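Local coordinates for cell wall binding protein cwp8 (Peptoclostridium difficile, PDB 5J6Q) that probably attaches to the clostridial cell wall through its three CWB2 domains and displays its other domains within the S-layer, at residues A[24-29]-A[37-42]. Sequence-based numbering, arbitrary orientation.
Sequences EVKFED and NDRVYD
V40 packs between F27 and V25 on the buried side of an isolated antiparallel bridge between two nearly adjacent chain segments. Its CG1 sits almost exactly over the centre of one F27 ring face, a CH-pi contact 3.5 Å from the centroid and 7° off the normal. CG2 meets V25 CG1 at 3.7 Å and stands over a face of the Y41 ring. With F27 CG anti to its carbonyl carbon (chi1 -76°), the ring turns one face to V40 and its edge to D38 CB. Three backbone hydrogen bonds hold the segments together: V40 N to V25 O, 2.9 Å; F27 N to D38 O, 3.1 Å and nearly linear at the carbonyl (165°); and N37 N to F27 O. K26 and R39 form the non-hydrogen-bonded pair of the bridge. On the looser, more exposed side these two side chains run alongside each other, K26 CE 4.1 Å from R39 CG, before K26 turns toward E24 in a long salt bridge. R39 instead reaches the backbone oxygen of L50. The loop runs from helix 13-24 into strand 41-45, with V85 of strand 84-86 against F27 and V40, and strand 68-75 beside Y41.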
loop_
_atom_site.group_PDB
_atom_site.type_symbol
_atom_site.label_atom_id
_atom_site.label_comp_id
_atom_site.label_asym_id
_atom_site.label_seq_id
_atom_site.Cartn_x
_atom_site.Cartn_y
_atom_site.Cartn_z
ATOM N N GLU A 24 -30.498 -27.895 10.419
ATOM C CA GLU A 24 -31.101 -29.207 10.648
ATOM C C GLU A 24 -30.977 -29.692 12.094
ATOM O O GLU A 24 -31.789 -30.533 12.500
ATOM C CB GLU A 24 -30.520 -30.210 9.644
ATOM C CG GLU A 24 -31.031 -29.892 8.245
ATOM C CD GLU A 24 -32.501 -29.413 8.281
ATOM O OE1 GLU A 24 -32.786 -28.171 8.245
ATOM O OE2 GLU A 24 -33.374 -30.262 8.370
ATOM N N VAL A 25 -30.011 -29.133 12.892
ATOM C CA VAL A 25 -29.840 -29.595 14.265
ATOM C C VAL A 25 -31.037 -29.221 15.140
ATOM O O VAL A 25 -31.284 -28.024 15.409
ATOM C CB VAL A 25 -28.510 -29.036 14.819
ATOM C CG1 VAL A 25 -28.258 -29.599 16.205
ATOM C CG2 VAL A 25 -27.337 -29.403 13.887
ATOM N N LYS A 26 -31.790 -30.235 15.579
ATOM C CA LYS A 26 -32.955 -30.001 16.420
ATOM C C LYS A 26 -32.813 -30.763 17.768
ATOM O O LYS A 26 -31.943 -31.645 17.900
ATOM C CB LYS A 26 -34.226 -30.495 15.706
ATOM C CG LYS A 26 -34.952 -29.373 14.968
ATOM C CD LYS A 26 -34.356 -29.038 13.645
ATOM C CE LYS A 26 -35.420 -28.470 12.704
ATOM N NZ LYS A 26 -35.125 -28.834 11.293
ATOM N N PHE A 27 -33.668 -30.420 18.726
ATOM C CA PHE A 27 -33.691 -31.045 20.026
ATOM C C PHE A 27 -34.491 -32.336 19.860
ATOM O O PHE A 27 -35.570 -32.277 19.273
ATOM C CB PHE A 27 -34.411 -30.160 21.043
ATOM C CG PHE A 27 -33.580 -28.993 21.501
ATOM C CD1 PHE A 27 -33.898 -27.707 21.111
ATOM C CD2 PHE A 27 -32.457 -29.189 22.296
ATOM C CE1 PHE A 27 -33.112 -26.632 21.507
ATOM C CE2 PHE A 27 -31.672 -28.103 22.687
ATOM C CZ PHE A 27 -32.005 -26.835 22.292
ATOM N N GLU A 28 -33.950 -33.472 20.324
ATOM C CA GLU A 28 -34.656 -34.738 20.273
ATOM C C GLU A 28 -35.358 -34.966 21.621
ATOM O O GLU A 28 -36.353 -35.672 21.697
ATOM C CB GLU A 28 -33.653 -35.824 19.897
ATOM C CG GLU A 28 -33.053 -35.500 18.537
ATOM C CD GLU A 28 -32.011 -36.495 18.078
ATOM O OE1 GLU A 28 -30.907 -36.533 18.673
ATOM O OE2 GLU A 28 -32.300 -37.228 17.115
ATOM N N ASP A 29 -34.852 -34.337 22.686
ATOM C CA ASP A 29 -35.454 -34.423 24.026
ATOM C C ASP A 29 -35.237 -33.075 24.746
ATOM O O ASP A 29 -34.153 -32.514 24.658
ATOM C CB ASP A 29 -34.813 -35.589 24.815
ATOM C CG ASP A 29 -35.590 -36.039 26.043
ATOM O OD1 ASP A 29 -35.626 -37.250 26.304
ATOM O OD2 ASP A 29 -36.150 -35.174 26.749
ATOM N N ASN A 37 -37.834 -31.001 18.768
ATOM C CA ASN A 37 -37.715 -30.573 17.362
ATOM C C ASN A 37 -37.462 -29.070 17.173
ATOM O O ASN A 37 -37.317 -28.650 16.024
ATOM C CB ASN A 37 -38.926 -30.933 16.512
ATOM C CG ASN A 37 -38.503 -31.961 15.529
ATOM O OD1 ASN A 37 -38.326 -31.638 14.354
ATOM N ND2 ASN A 37 -38.234 -33.203 15.961
ATOM N N ASP A 38 -37.438 -28.248 18.259
ATOM C CA ASP A 38 -37.094 -26.836 18.090
ATOM C C ASP A 38 -35.685 -26.810 17.477
ATOM O O ASP A 38 -34.892 -27.756 17.777
ATOM C CB ASP A 38 -37.027 -26.157 19.458
ATOM C CG ASP A 38 -38.318 -25.533 19.881
ATOM O OD1 ASP A 38 -39.332 -25.715 19.163
ATOM O OD2 ASP A 38 -38.330 -24.863 20.935
ATOM N N ARG A 39 -35.340 -25.813 16.623
ATOM C CA ARG A 39 -33.945 -25.804 16.206
ATOM C C ARG A 39 -33.026 -25.477 17.415
ATOM O O ARG A 39 -33.431 -24.773 18.353
ATOM C CB ARG A 39 -33.584 -24.744 15.157
ATOM C CG ARG A 39 -34.502 -24.724 13.941
ATOM C CD ARG A 39 -34.495 -23.292 13.379
ATOM N NE ARG A 39 -34.968 -23.325 12.005
ATOM C CZ ARG A 39 -35.095 -22.282 11.186
ATOM N NH1 ARG A 39 -35.559 -22.457 9.953
ATOM N NH2 ARG A 39 -34.750 -21.050 11.594
ATOM N N VAL A 40 -31.798 -25.963 17.343
ATOM C CA VAL A 40 -30.857 -25.671 18.415
ATOM C C VAL A 40 -30.071 -24.401 18.066
ATOM O O VAL A 40 -29.507 -23.811 18.979
ATOM C CB VAL A 40 -29.902 -26.815 18.795
ATOM C CG1 VAL A 40 -30.478 -28.174 19.242
ATOM C CG2 VAL A 40 -28.433 -26.719 18.463
ATOM N N TYR A 41 -30.012 -23.994 16.790
ATOM C CA TYR A 41 -29.340 -22.735 16.497
ATOM C C TYR A 41 -30.388 -21.712 16.219
ATOM O O TYR A 41 -31.390 -21.998 15.536
ATOM C CB TYR A 41 -28.359 -22.843 15.331
ATOM C CG TYR A 41 -27.220 -23.756 15.719
ATOM C CD1 TYR A 41 -27.104 -25.019 15.166
ATOM C CD2 TYR A 41 -26.281 -23.359 16.669
ATOM C CE1 TYR A 41 -26.070 -25.883 15.545
ATOM C CE2 TYR A 41 -25.246 -24.208 17.061
ATOM C CZ TYR A 41 -25.150 -25.468 16.497
ATOM O OH TYR A 41 -24.129 -26.299 16.895
ATOM N N ASP A 42 -30.186 -20.515 16.803
ATOM C CA ASP A 42 -31.071 -19.410 16.610
ATOM C C ASP A 42 -30.359 -18.613 15.468
ATOM O O ASP A 42 -29.262 -18.044 15.635
ATOM C CB ASP A 42 -31.222 -18.617 17.947
ATOM C CG ASP A 42 -31.999 -17.347 17.719
ATOM O OD1 ASP A 42 -32.471 -17.162 16.609
ATOM O OD2 ASP A 42 -32.123 -16.513 18.678
#